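Local structure of cysteine-rich repeat secretory protein 2 (Arabidopsis thaliana, 6GRE) at residues A[185-190]-A[198-203]; A[135-140]-A[192-197]; A[142-147]-A[207-212]. The protein modulates cell-to-cell trafficking and supports innate immunity, lowering plasmodesmal permeability during salicylic acid-triggered responses by regulating callose deposition. One frame throughout, in Å; residues are numbered along the deposited sequence.

Overall arrangement
All three contacts belong to the second Gnk2-homologous (DUF26) module of the ectodomain. Following the chain, helix 134-149 comes first, supplying 135-140 to interaction 2 and 142-147 to interaction 3. Helix 174-192 then gives 185-190 to interaction 1. The loop 192-197 returns to the first helix and closes interaction 2; strand 198-202 folds back along the second helix and closes interaction 1; strand 205-211, its neighbour in the sheet, closes interaction 3. Interaction 1 therefore nests within interaction 3, while interaction 2 crosses both. Interactions 1 and 3 pack the two helices on the antiparallel sheet, and interaction 2 ties the first helix to the loop after the second. Phe209 also touches the 192-197 loop and Ala140.

Interaction 1 (A[185-190]-A[198-203]); sequences IGRLKS and GYVYLS. With EDO (1,2-ethanediol), chain G.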
ATOM      1  N   ILE A 185       0.833  -3.443  13.358  1.00 13.98           N
ATOM      2  CA  ILE A 185       1.240  -4.721  13.935  1.00 14.58           C
ATOM      3  C   ILE A 185       0.525  -4.963  15.273  1.00 14.63           C
ATOM      4  O   ILE A 185       0.136  -6.091  15.560  1.00 15.28           O
ATOM      5  CB  ILE A 185       2.774  -4.749  14.057  1.00 16.21           C
ATOM      6  CG1 ILE A 185       3.442  -4.676  12.684  1.00 17.54           C
ATOM      7  CG2 ILE A 185       3.169  -5.975  14.839  1.00 16.60           C
ATOM      8  CD1 ILE A 185       4.897  -4.261  12.707  1.00 19.65           C
ATOM      9  N   GLY A 186       0.368  -3.913  16.098  1.00 14.55           N
ATOM     10  CA  GLY A 186      -0.356  -4.036  17.334  1.00 14.90           C
ATOM     11  C   GLY A 186      -1.777  -4.541  17.125  1.00 14.85           C
ATOM     12  O   GLY A 186      -2.225  -5.450  17.822  1.00 15.59           O
ATOM     13  N   ARG A 187      -2.466  -3.956  16.140  0.70 15.10           N
ATOM     14  CA  ARG A 187      -3.819  -4.366  15.780  0.70 16.01           C
ATOM     15  C   ARG A 187      -3.808  -5.807  15.255  0.70 15.59           C
ATOM     16  O   ARG A 187      -4.666  -6.630  15.599  0.70 14.77           O
ATOM     17  CB  ARG A 187      -4.404  -3.407  14.738  0.70 16.11           C
ATOM     18  CG  ARG A 187      -5.870  -3.674  14.412  0.70 16.91           C
ATOM     19  CD  ARG A 187      -6.399  -2.753  13.332  0.70 18.54           C
ATOM     20  NE  ARG A 187      -6.387  -1.357  13.736  0.70 21.42           N
ATOM     21  CZ  ARG A 187      -7.455  -0.700  14.194  0.70 21.04           C
ATOM     22  NH1 ARG A 187      -8.594  -1.344  14.360  0.70 21.30           N
ATOM     23  NH2 ARG A 187      -7.369   0.584  14.494  0.70 24.58           N
ATOM     24  N   LEU A 188      -2.829  -6.128  14.406  1.00 14.08           N
ATOM     25  CA  LEU A 188      -2.752  -7.464  13.792  1.00 14.16           C
ATOM     26  C   LEU A 188      -2.593  -8.527  14.877  1.00 14.39           C
ATOM     27  O   LEU A 188      -3.265  -9.537  14.866  1.00 15.49           O
ATOM     28  CB  LEU A 188      -1.592  -7.504  12.800  1.00 14.39           C
ATOM     29  CG  LEU A 188      -1.425  -8.786  11.999  1.00 13.85           C
ATOM     30  CD1 LEU A 188      -2.604  -9.015  11.068  1.00 15.58           C
ATOM     31  CD2 LEU A 188      -0.156  -8.757  11.177  1.00 14.07           C
ATOM     32  N   LYS A 189      -1.705  -8.255  15.828  1.00 14.46           N
ATOM     33  CA  LYS A 189      -1.495  -9.199  16.910  1.00 15.88           C
ATOM     34  C   LYS A 189      -2.735  -9.281  17.813  1.00 16.50           C
ATOM     35  O   LYS A 189      -3.177 -10.360  18.185  1.00 18.26           O
ATOM     36  CB  LYS A 189      -0.267  -8.784  17.728  1.00 18.99           C
ATOM     37  CG  LYS A 189       0.087  -9.741  18.852  1.00 23.86           C
ATOM     38  CD  LYS A 189       1.337  -9.320  19.572  1.00 28.48           C
ATOM     39  CE  LYS A 189       1.513 -10.026  20.897  1.00 33.76           C
ATOM     40  NZ  LYS A 189       1.654 -11.485  20.717  1.00 33.63           N
ATOM     41  N   SER A 190      -3.269  -8.121  18.197  0.70 16.65           N
ATOM     42  CA  SER A 190      -4.343  -8.103  19.180  0.70 18.50           C
ATOM     43  C   SER A 190      -5.591  -8.773  18.614  0.70 17.96           C
ATOM     44  O   SER A 190      -6.255  -9.569  19.285  0.70 20.63           O
ATOM     45  CB  SER A 190      -4.663  -6.703  19.619  0.70 20.36           C
ATOM     46  OG  SER A 190      -3.599  -6.159  20.389  0.70 24.65           O
ATOM     47  N   GLY A 198      -4.106 -13.024   8.804  1.00 12.85           N
ATOM     48  CA  GLY A 198      -4.891 -11.809   8.889  1.00 13.74           C
ATOM     49  C   GLY A 198      -4.115 -10.655   8.317  1.00 13.39           C
ATOM     50  O   GLY A 198      -2.923 -10.759   7.997  1.00 13.83           O
ATOM     51  N   TYR A 199      -4.781  -9.526   8.149  1.00 12.49           N
ATOM     52  CA  TYR A 199      -4.143  -8.375   7.558  1.00 13.08           C
ATOM     53  C   TYR A 199      -4.737  -7.098   8.118  1.00 13.06           C
ATOM     54  O   TYR A 199      -5.929  -7.032   8.429  1.00 13.99           O
ATOM     55  CB  TYR A 199      -4.177  -8.353   6.033  1.00 14.89           C
ATOM     56  CG  TYR A 199      -5.489  -8.667   5.357  1.00 15.59           C
ATOM     57  CD1 TYR A 199      -6.499  -7.721   5.237  1.00 16.23           C
ATOM     58  CD2 TYR A 199      -5.697  -9.904   4.771  1.00 17.12           C
ATOM     59  CE1 TYR A 199      -7.668  -7.992   4.534  1.00 17.08           C
ATOM     60  CE2 TYR A 199      -6.868 -10.200   4.090  1.00 17.85           C
ATOM     61  CZ  TYR A 199      -7.854  -9.239   3.983  1.00 18.88           C
ATOM     62  OH  TYR A 199      -9.009  -9.580   3.307  1.00 22.59           O
ATOM     63  N   VAL A 200      -3.900  -6.073   8.256  1.00 12.30           N
ATOM     64  CA  VAL A 200      -4.297  -4.754   8.663  1.00 12.03           C
ATOM     65  C   VAL A 200      -3.724  -3.780   7.651  1.00 12.67           C
ATOM     66  O   VAL A 200      -2.485  -3.652   7.540  1.00 13.08           O
ATOM     67  CB  VAL A 200      -3.765  -4.381  10.056  1.00 12.86           C
ATOM     68  CG1 VAL A 200      -4.033  -2.937  10.408  1.00 12.91           C
ATOM     69  CG2 VAL A 200      -4.317  -5.289  11.122  1.00 13.87           C
ATOM     70  N   TYR A 201      -4.576  -3.019   6.991  1.00 11.81           N
ATOM     71  CA  TYR A 201      -4.204  -1.982   6.054  1.00 12.23           C
ATOM     72  C   TYR A 201      -4.608  -0.657   6.682  1.00 13.50           C
ATOM     73  O   TYR A 201      -5.822  -0.414   6.866  1.00 13.24           O
ATOM     74  CB  TYR A 201      -4.886  -2.196   4.690  1.00 13.11           C
ATOM     75  CG  TYR A 201      -4.332  -3.365   3.921  1.00 11.99           C
ATOM     76  CD1 TYR A 201      -3.195  -3.230   3.132  1.00 12.44           C
ATOM     77  CD2 TYR A 201      -4.882  -4.623   4.043  1.00 13.87           C
ATOM     78  CE1 TYR A 201      -2.629  -4.304   2.472  1.00 13.39           C
ATOM     79  CE2 TYR A 201      -4.330  -5.722   3.395  1.00 13.52           C
ATOM     80  CZ  TYR A 201      -3.172  -5.561   2.656  1.00 14.36           C
ATOM     81  OH  TYR A 201      -2.669  -6.666   2.034  1.00 15.88           O
ATOM     82  N   LEU A 202      -3.607   0.165   6.998  1.00 12.57           N
ATOM     83  CA  LEU A 202      -3.816   1.551   7.396  1.00 12.43           C
ATOM     84  C   LEU A 202      -3.556   2.425   6.187  1.00 12.60           C
ATOM     85  O   LEU A 202      -3.043   2.005   5.159  1.00 13.15           O
ATOM     86  CB  LEU A 202      -2.893   1.918   8.549  1.00 13.21           C
ATOM     87  CG  LEU A 202      -2.943   0.996   9.760  1.00 13.48           C
ATOM     88  CD1 LEU A 202      -2.010   1.521  10.854  1.00 14.63           C
ATOM     89  CD2 LEU A 202      -4.366   0.794  10.292  1.00 14.67           C
ATOM     90  N   SER A 203      -3.872   3.710   6.313  1.00 13.66           N
ATOM     91  CA  SER A 203      -3.724   4.540   5.166  1.00 14.27           C
ATOM     92  C   SER A 203      -2.299   4.513   4.581  1.00 14.10           C
ATOM     93  O   SER A 203      -2.118   4.447   3.372  1.00 14.69           O
ATOM     94  CB  SER A 203      -4.148   5.944   5.500  1.00 15.60           C
ATOM     95  OG  SER A 203      -4.047   6.761   4.354  1.00 17.87           O
TER
HETATM   96  C1  EDO G 304     -10.308 -12.428   1.814  1.00 40.31           C
HETATM   97  O1  EDO G 304      -8.992 -12.214   2.345  1.00 37.39           O
HETATM   98  C2  EDO G 304     -10.943 -13.641   2.480  1.00 39.31           C
HETATM   99  O2  EDO G 304     -10.415 -14.852   1.930  1.00 46.37           O
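Leu188 and Val200 are the facing pair, their CA atoms 6.0 Å apart, where helix segment 185-190 runs roughly antiparallel to strand 198-202, with 152° between their directions and 7.9 Å between the axes at closest approach. Val200 points at the helix; Val200 CG2 sits 3.7 Å from Leu188 N and also meets the Arg187 chain, while Val200 CG1 packs on Arg187 CD at 3.8 Å. The two side chains cross at about a right angle, and the arginine, in one of its two conformers, touches through CB, CG and CD. Leu188 extends with CG anti to its backbone nitrogen (chi1 -176°), which carries CD1 to the strand's start, 3.5 Å from Gly198 C. There it rests on bare backbone. Tyr199 points away from the helix, and its OH hydrogen-bonds O1 of a 1,2-ethanediol, probably from the crystallisation liquor, at 2.8 Å. Leu188 also reaches Ala207 and Phe209 on the next strand. This is helix-on-sheet packing of the Gnk2-homologous (DUF26) fold, in which helix 174-192 lies against the five-stranded antiparallel sheet and leads, through a short loop, into an inner strand next to edge strand 120-125.

Interaction 2 (A[135-140]-A[192-197]); sequences DALTKA and CGMAQG
Leu137 and Met194 meet at a slant, methyl against methyl and methyl against backbone. One branch of the leucine does the touching: Leu137 CD2 sits 3.8 Å from Met194 CA and 4.0 Å from Met194 CE. The leucine leaves the helix with CG beside the backbone nitrogen (chi1 -68°), and this sends its isobutyl end across to the turn although its CB does not aim straight at it. On the other side the methionine chain bends at its last torsion (chi3 72°), bringing CE nearer to Leu137 CD2 than the sulfur is. Met194 is exposed and was modelled in two conformers, so this methyl contact describes one of them. One helical turn on, Ala140 points toward the loop, and its CB approaches Gly193 O at 3.9 Å, an ordinary van der Waals contact of a methyl with a carbonyl oxygen.

No direct hydrogen bond joins the segments. A water takes that role, donating to Leu137 O at 2.6 Å and to Gly193 O at 2.8 Å, so both of its protons are used in tying the helix to the turn. The loop keeps its shape through a type I turn from Cys192 to Ala195, closed by Ala195 N to Cys192 O, followed by an inverse gamma turn centred on Gln196. Met129 packs on both Leu137 and Ala140 and shares backbone hydrogen bonding with Met194. The turn is held at its start by the disulfide from Cys192 to Cys125, which links the end of helix 174-192 to the edge strand 120-125. Here, then, a disulfide-tethered connection between the second helix and the fourth strand of a cysteine-rich DUF26 module packs on the module's first helix.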
ATOM      1  N   ASP A 135       2.510 -24.297  19.513  1.00 52.29           N
ATOM      2  CA  ASP A 135       3.617 -24.164  18.568  1.00 49.59           C
ATOM      3  C   ASP A 135       3.235 -23.141  17.492  1.00 46.61           C
ATOM      4  O   ASP A 135       4.014 -22.242  17.178  1.00 41.96           O
ATOM      5  CB  ASP A 135       3.983 -25.505  17.924  1.00 51.70           C
ATOM      6  CG  ASP A 135       5.043 -25.396  16.838  1.00 54.14           C
ATOM      7  OD1 ASP A 135       6.236 -25.184  17.183  1.00 54.69           O
ATOM      8  OD2 ASP A 135       4.673 -25.518  15.653  1.00 52.42           O
ATOM      9  N   ALA A 136       2.036 -23.313  16.927  1.00 37.51           N
ATOM     10  CA  ALA A 136       1.512 -22.438  15.908  1.00 37.67           C
ATOM     11  C   ALA A 136       1.283 -21.043  16.507  1.00 31.45           C
ATOM     12  O   ALA A 136       1.627 -20.047  15.875  1.00 27.69           O
ATOM     13  CB  ALA A 136       0.238 -23.027  15.332  1.00 37.19           C
ATOM     14  N   LEU A 137       0.692 -20.974  17.709  1.00 28.39           N
ATOM     15  CA  LEU A 137       0.367 -19.681  18.330  1.00 29.27           C
ATOM     16  C   LEU A 137       1.657 -18.908  18.636  1.00 29.19           C
ATOM     17  O   LEU A 137       1.742 -17.689  18.404  1.00 25.10           O
ATOM     18  CB  LEU A 137      -0.460 -19.902  19.595  1.00 30.60           C
ATOM     19  CG  LEU A 137      -1.869 -20.441  19.353  1.00 31.75           C
ATOM     20  CD1 LEU A 137      -2.426 -21.049  20.627  1.00 33.20           C
ATOM     21  CD2 LEU A 137      -2.795 -19.351  18.827  1.00 33.75           C
ATOM     22  N   THR A 138       2.670 -19.636  19.122  1.00 29.66           N
ATOM     23  CA  THR A 138       4.003 -19.078  19.390  1.00 30.52           C
ATOM     24  C   THR A 138       4.619 -18.531  18.106  1.00 26.64           C
ATOM     25  O   THR A 138       5.123 -17.398  18.131  1.00 24.91           O
ATOM     26  CB  THR A 138       4.955 -20.121  19.990  1.00 33.18           C
ATOM     27  OG1 THR A 138       4.541 -20.277  21.343  1.00 39.08           O
ATOM     28  CG2 THR A 138       6.414 -19.719  19.916  1.00 34.52           C
ATOM     29  N   LYS A 139       4.651 -19.348  17.045  1.00 24.78           N
ATOM     30  CA  LYS A 139       5.220 -18.944  15.783  1.00 25.05           C
ATOM     31  C   LYS A 139       4.548 -17.677  15.268  1.00 22.36           C
ATOM     32  O   LYS A 139       5.229 -16.810  14.781  1.00 21.51           O
ATOM     33  CB  LYS A 139       5.029 -19.970  14.663  1.00 26.56           C
ATOM     34  CG  LYS A 139       6.157 -20.960  14.590  1.00 26.25           C
ATOM     35  CD  LYS A 139       5.926 -22.103  13.648  1.00 27.09           C
ATOM     36  CE  LYS A 139       6.686 -23.318  14.136  1.00 29.39           C
ATOM     37  NZ  LYS A 139       7.970 -22.939  14.790  1.00 30.82           N
ATOM     38  N   ALA A 140       3.213 -17.654  15.268  1.00 20.48           N
ATOM     39  CA  ALA A 140       2.476 -16.510  14.783  1.00 17.91           C
ATOM     40  C   ALA A 140       2.836 -15.270  15.603  1.00 16.99           C
ATOM     41  O   ALA A 140       3.140 -14.245  15.047  1.00 16.30           O
ATOM     42  CB  ALA A 140       0.998 -16.795  14.793  1.00 18.14           C
ATOM     43  N   CYS A 192      -5.889 -10.525  15.342  1.00 15.76           N
ATOM     44  CA  CYS A 192      -5.741 -11.710  14.481  1.00 16.02           C
ATOM     45  C   CYS A 192      -4.645 -12.665  14.993  1.00 17.35           C
ATOM     46  O   CYS A 192      -4.387 -13.641  14.326  1.00 17.08           O
ATOM     47  CB  CYS A 192      -5.365 -11.362  13.044  1.00 16.44           C
ATOM     48  SG  CYS A 192      -6.460 -10.181  12.221  1.00 17.55           S
ATOM     49  N   GLY A 193      -4.043 -12.406  16.150  1.00 17.16           N
ATOM     50  CA  GLY A 193      -2.808 -13.115  16.547  1.00 19.66           C
ATOM     51  C   GLY A 193      -3.031 -14.596  16.817  1.00 21.64           C
ATOM     52  O   GLY A 193      -2.090 -15.361  16.776  1.00 22.77           O
ATOM     53  N   MET A 194      -4.280 -14.970  17.107  0.70 22.43           N
ATOM     54  CA  MET A 194      -4.642 -16.359  17.377  0.70 24.08           C
ATOM     55  C   MET A 194      -5.290 -17.023  16.153  0.70 23.48           C
ATOM     56  O   MET A 194      -5.690 -18.193  16.253  0.70 22.17           O
ATOM     57  CB  MET A 194      -5.598 -16.432  18.574  0.70 28.40           C
ATOM     58  CG  MET A 194      -5.005 -15.821  19.828  0.70 32.36           C
ATOM     59  SD  MET A 194      -5.895 -16.272  21.342  0.70 39.93           S
ATOM     60  CE  MET A 194      -5.421 -17.991  21.506  0.70 40.04           C
ATOM     61  N   ALA A 195      -5.360 -16.309  15.014  1.00 20.46           N
ATOM     62  CA  ALA A 195      -6.054 -16.727  13.805  1.00 19.15           C
ATOM     63  C   ALA A 195      -5.064 -17.303  12.778  1.00 19.08           C
ATOM     64  O   ALA A 195      -3.843 -17.119  12.861  1.00 20.20           O
ATOM     65  CB  ALA A 195      -6.794 -15.557  13.196  1.00 18.30           C
ATOM     66  N   GLN A 196      -5.635 -17.966  11.791  1.00 18.95           N
ATOM     67  CA  GLN A 196      -4.934 -18.496  10.646  1.00 19.92           C
ATOM     68  C   GLN A 196      -4.776 -17.371   9.624  1.00 19.43           C
ATOM     69  O   GLN A 196      -5.389 -17.358   8.542  1.00 22.96           O
ATOM     70  CB  GLN A 196      -5.689 -19.678  10.059  1.00 21.90           C
ATOM     71  CG  GLN A 196      -5.896 -20.746  11.109  1.00 25.98           C
ATOM     72  CD  GLN A 196      -6.551 -21.961  10.518  1.00 31.13           C
ATOM     73  OE1 GLN A 196      -6.225 -22.380   9.402  1.00 36.11           O
ATOM     74  NE2 GLN A 196      -7.492 -22.513  11.267  1.00 36.50           N
ATOM     75  N   GLY A 197      -3.936 -16.421   9.990  1.00 18.31           N
ATOM     76  CA  GLY A 197      -3.648 -15.331   9.108  1.00 15.68           C
ATOM     77  C   GLY A 197      -4.519 -14.126   9.397  1.00 14.93           C
ATOM     78  O   GLY A 197      -5.508 -14.172  10.142  1.00 15.18           O
TER
HETATM   79  O   HOH W   1      -0.275 -16.033  18.755  1.00 32.03           O

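Interaction 3 (A[142-147]-A[207-212]); sequences DVIGSL and ARFSVG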
ATOM      1  N   ASP A 142       5.546 -14.666  17.338  1.00 18.19           N
ATOM      2  CA  ASP A 142       6.921 -14.310  17.119  1.00 20.08           C
ATOM      3  C   ASP A 142       7.090 -13.671  15.734  1.00 18.17           C
ATOM      4  O   ASP A 142       7.783 -12.688  15.593  1.00 17.59           O
ATOM      5  CB  ASP A 142       7.829 -15.520  17.308  1.00 23.51           C
ATOM      6  CG  ASP A 142       8.057 -15.929  18.752  1.00 25.99           C
ATOM      7  OD1 ASP A 142       7.483 -15.288  19.680  1.00 30.19           O
ATOM      8  OD2 ASP A 142       8.722 -16.944  18.922  1.00 33.16           O
ATOM      9  N   VAL A 143       6.424 -14.221  14.705  1.00 15.38           N
ATOM     10  CA  VAL A 143       6.521 -13.670  13.383  1.00 14.94           C
ATOM     11  C   VAL A 143       5.927 -12.251  13.373  1.00 14.36           C
ATOM     12  O   VAL A 143       6.531 -11.328  12.844  1.00 14.65           O
ATOM     13  CB  VAL A 143       5.876 -14.595  12.331  1.00 16.11           C
ATOM     14  CG1 VAL A 143       5.687 -13.895  11.010  1.00 16.48           C
ATOM     15  CG2 VAL A 143       6.709 -15.861  12.176  1.00 16.81           C
ATOM     16  N   ILE A 144       4.710 -12.102  13.924  1.00 13.54           N
ATOM     17  CA  ILE A 144       4.032 -10.811  13.853  1.00 15.04           C
ATOM     18  C   ILE A 144       4.898  -9.780  14.579  1.00 14.29           C
ATOM     19  O   ILE A 144       5.150  -8.700  14.070  1.00 15.75           O
ATOM     20  CB  ILE A 144       2.616 -10.901  14.448  1.00 15.23           C
ATOM     21  CG1 ILE A 144       1.727 -11.773  13.570  1.00 16.62           C
ATOM     22  CG2 ILE A 144       2.050  -9.507  14.669  1.00 17.35           C
ATOM     23  CD1 ILE A 144       0.423 -12.192  14.227  1.00 17.45           C
ATOM     24  N   GLY A 145       5.407 -10.168  15.740  1.00 15.63           N
ATOM     25  CA  GLY A 145       6.209  -9.227  16.522  1.00 16.44           C
ATOM     26  C   GLY A 145       7.505  -8.874  15.838  1.00 18.61           C
ATOM     27  O   GLY A 145       8.008  -7.736  15.920  1.00 19.85           O
ATOM     28  N   SER A 146       8.070  -9.832  15.120  1.00 17.28           N
ATOM     29  CA  SER A 146       9.327  -9.608  14.399  1.00 19.23           C
ATOM     30  C   SER A 146       9.190  -8.495  13.360  1.00 17.83           C
ATOM     31  O   SER A 146      10.152  -7.808  13.045  1.00 19.99           O
ATOM     32  CB  SER A 146       9.840 -10.884  13.738  1.00 19.62           C
ATOM     33  OG  SER A 146       9.167 -11.206  12.504  1.00 22.18           O
ATOM     34  N   LEU A 147       7.988  -8.322  12.798  1.00 15.17           N
ATOM     35  CA  LEU A 147       7.748  -7.265  11.824  1.00 14.90           C
ATOM     36  C   LEU A 147       7.990  -5.885  12.460  1.00 16.10           C
ATOM     37  O   LEU A 147       8.306  -4.943  11.745  1.00 18.15           O
ATOM     38  CB  LEU A 147       6.324  -7.374  11.269  1.00 15.01           C
ATOM     39  CG  LEU A 147       6.019  -8.666  10.510  1.00 14.58           C
ATOM     40  CD1 LEU A 147       4.547  -8.697  10.086  1.00 14.15           C
ATOM     41  CD2 LEU A 147       6.915  -8.815   9.292  1.00 15.59           C
ATOM     42  N   ALA A 207       0.336  -4.416   7.635  1.00 12.07           N
ATOM     43  CA  ALA A 207       1.016  -5.576   8.183  1.00 12.24           C
ATOM     44  C   ALA A 207       0.094  -6.775   7.963  1.00 13.03           C
ATOM     45  O   ALA A 207      -1.123  -6.652   8.164  1.00 13.98           O
ATOM     46  CB  ALA A 207       1.326  -5.393   9.637  1.00 12.56           C
ATOM     47  N   ARG A 208       0.648  -7.924   7.573  1.00 12.55           N
ATOM     48  CA  ARG A 208      -0.176  -9.075   7.319  1.00 12.96           C
ATOM     49  C   ARG A 208       0.616 -10.347   7.601  1.00 13.59           C
ATOM     50  O   ARG A 208       1.863 -10.347   7.591  1.00 12.76           O
ATOM     51  CB  ARG A 208      -0.685  -9.060   5.872  1.00 15.51           C
ATOM     52  CG  ARG A 208       0.377  -9.085   4.792  1.00 16.55           C
ATOM     53  CD  ARG A 208      -0.232  -8.861   3.404  1.00 17.82           C
ATOM     54  NE  ARG A 208       0.772  -8.999   2.355  1.00 21.97           N
ATOM     55  CZ  ARG A 208       0.808  -8.312   1.208  1.00 23.79           C
ATOM     56  NH1 ARG A 208      -0.083  -7.370   0.939  1.00 23.43           N
ATOM     57  NH2 ARG A 208       1.744  -8.600   0.314  1.00 23.25           N
ATOM     58  N   PHE A 209      -0.097 -11.428   7.847  1.00 12.76           N
ATOM     59  CA  PHE A 209       0.555 -12.703   8.031  1.00 13.38           C
ATOM     60  C   PHE A 209      -0.345 -13.818   7.507  1.00 15.16           C
ATOM     61  O   PHE A 209      -1.559 -13.684   7.378  1.00 14.39           O
ATOM     62  CB  PHE A 209       0.998 -12.970   9.469  1.00 13.87           C
ATOM     63  CG  PHE A 209      -0.070 -13.486  10.398  1.00 14.06           C
ATOM     64  CD1 PHE A 209      -1.054 -12.640  10.836  1.00 15.19           C
ATOM     65  CD2 PHE A 209      -0.037 -14.776  10.902  1.00 15.19           C
ATOM     66  CE1 PHE A 209      -2.047 -13.102  11.682  1.00 15.62           C
ATOM     67  CE2 PHE A 209      -0.994 -15.229  11.788  1.00 15.41           C
ATOM     68  CZ  PHE A 209      -2.000 -14.381  12.191  1.00 15.66           C
ATOM     69  N   SER A 210       0.300 -14.949   7.225  1.00 14.74           N
ATOM     70  CA  SER A 210      -0.411 -16.127   6.732  1.00 17.06           C
ATOM     71  C   SER A 210       0.150 -17.351   7.452  1.00 18.88           C
ATOM     72  O   SER A 210       1.299 -17.370   7.833  1.00 15.98           O
ATOM     73  CB  SER A 210      -0.278 -16.256   5.232  1.00 18.46           C
ATOM     74  OG  SER A 210       1.094 -16.292   4.846  1.00 24.47           O
ATOM     75  N   VAL A 211      -0.700 -18.358   7.666  1.00 21.01           N
ATOM     76  CA  VAL A 211      -0.294 -19.613   8.288  1.00 23.38           C
ATOM     77  C   VAL A 211      -0.661 -20.707   7.299  1.00 28.67           C
ATOM     78  O   VAL A 211      -1.838 -20.890   7.017  1.00 32.28           O
ATOM     79  CB  VAL A 211      -0.976 -19.867   9.642  1.00 25.06           C
ATOM     80  CG1 VAL A 211      -0.527 -21.193  10.252  1.00 27.93           C
ATOM     81  CG2 VAL A 211      -0.778 -18.723  10.624  1.00 25.00           C
ATOM     82  N   GLY A 212       0.330 -21.439   6.805  1.00 28.88           N
ATOM     83  CA  GLY A 212       0.083 -22.450   5.776  1.00 32.74           C
ATOM     84  C   GLY A 212      -0.238 -21.811   4.436  1.00 38.13           C
ATOM     85  O   GLY A 212       0.034 -20.622   4.211  1.00 39.72           O
TER
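Ile144 lays its terminal methyl over the face of the Phe209 ring, close to its centre. Ile144 CD1 is 3.7 Å from the Phe209 ring centroid and only 14° off the ring normal, a well-centred CH-pi contact. CG1 of the isoleucine follows behind, 4.0 Å from Phe209 CG, so the side chain meets the ring at a slant instead of standing straight up on it. An extended outer torsion (chi2 166°) is what delivers CD1 to the ring. Phe209, for its part, points toward the helix. The second contact lies one turn along: Leu147 CD1 reaches the strand backbone, 4.0 Å from Arg208 O.

This is the first helix of the Gnk2-homologous module packing on a central strand of its antiparallel sheet, with Phe209 at the seam. Strand 205-211 is held on both sides, by backbone bonding of Phe209 with Gly198 and of Arg208 with Val165. The ring also touches Ala140 and the 192-197 loop, including the carbonyls of Cys192 and Ala195, while Ile185 from helix 174-192 packs on both Ile144 and Leu147.

Behind the contact, Ser146 OG turns back to its own helix and donates to Val143 O at 2.7 Å, approaching obliquely to the C=O bond and tilted somewhat out of the carbonyl plane. Leu147 N bonds to Ile144 O at 3.1 Å and more weakly to Val143 O, while Leu147 O accepts a bond from Arg155. On the opposite face of the strand, Arg208 points away from the helix; its guanidinium bonds Tyr201 OH and the backbone oxygen of Glu101, a residue of the first Gnk2-homologous module.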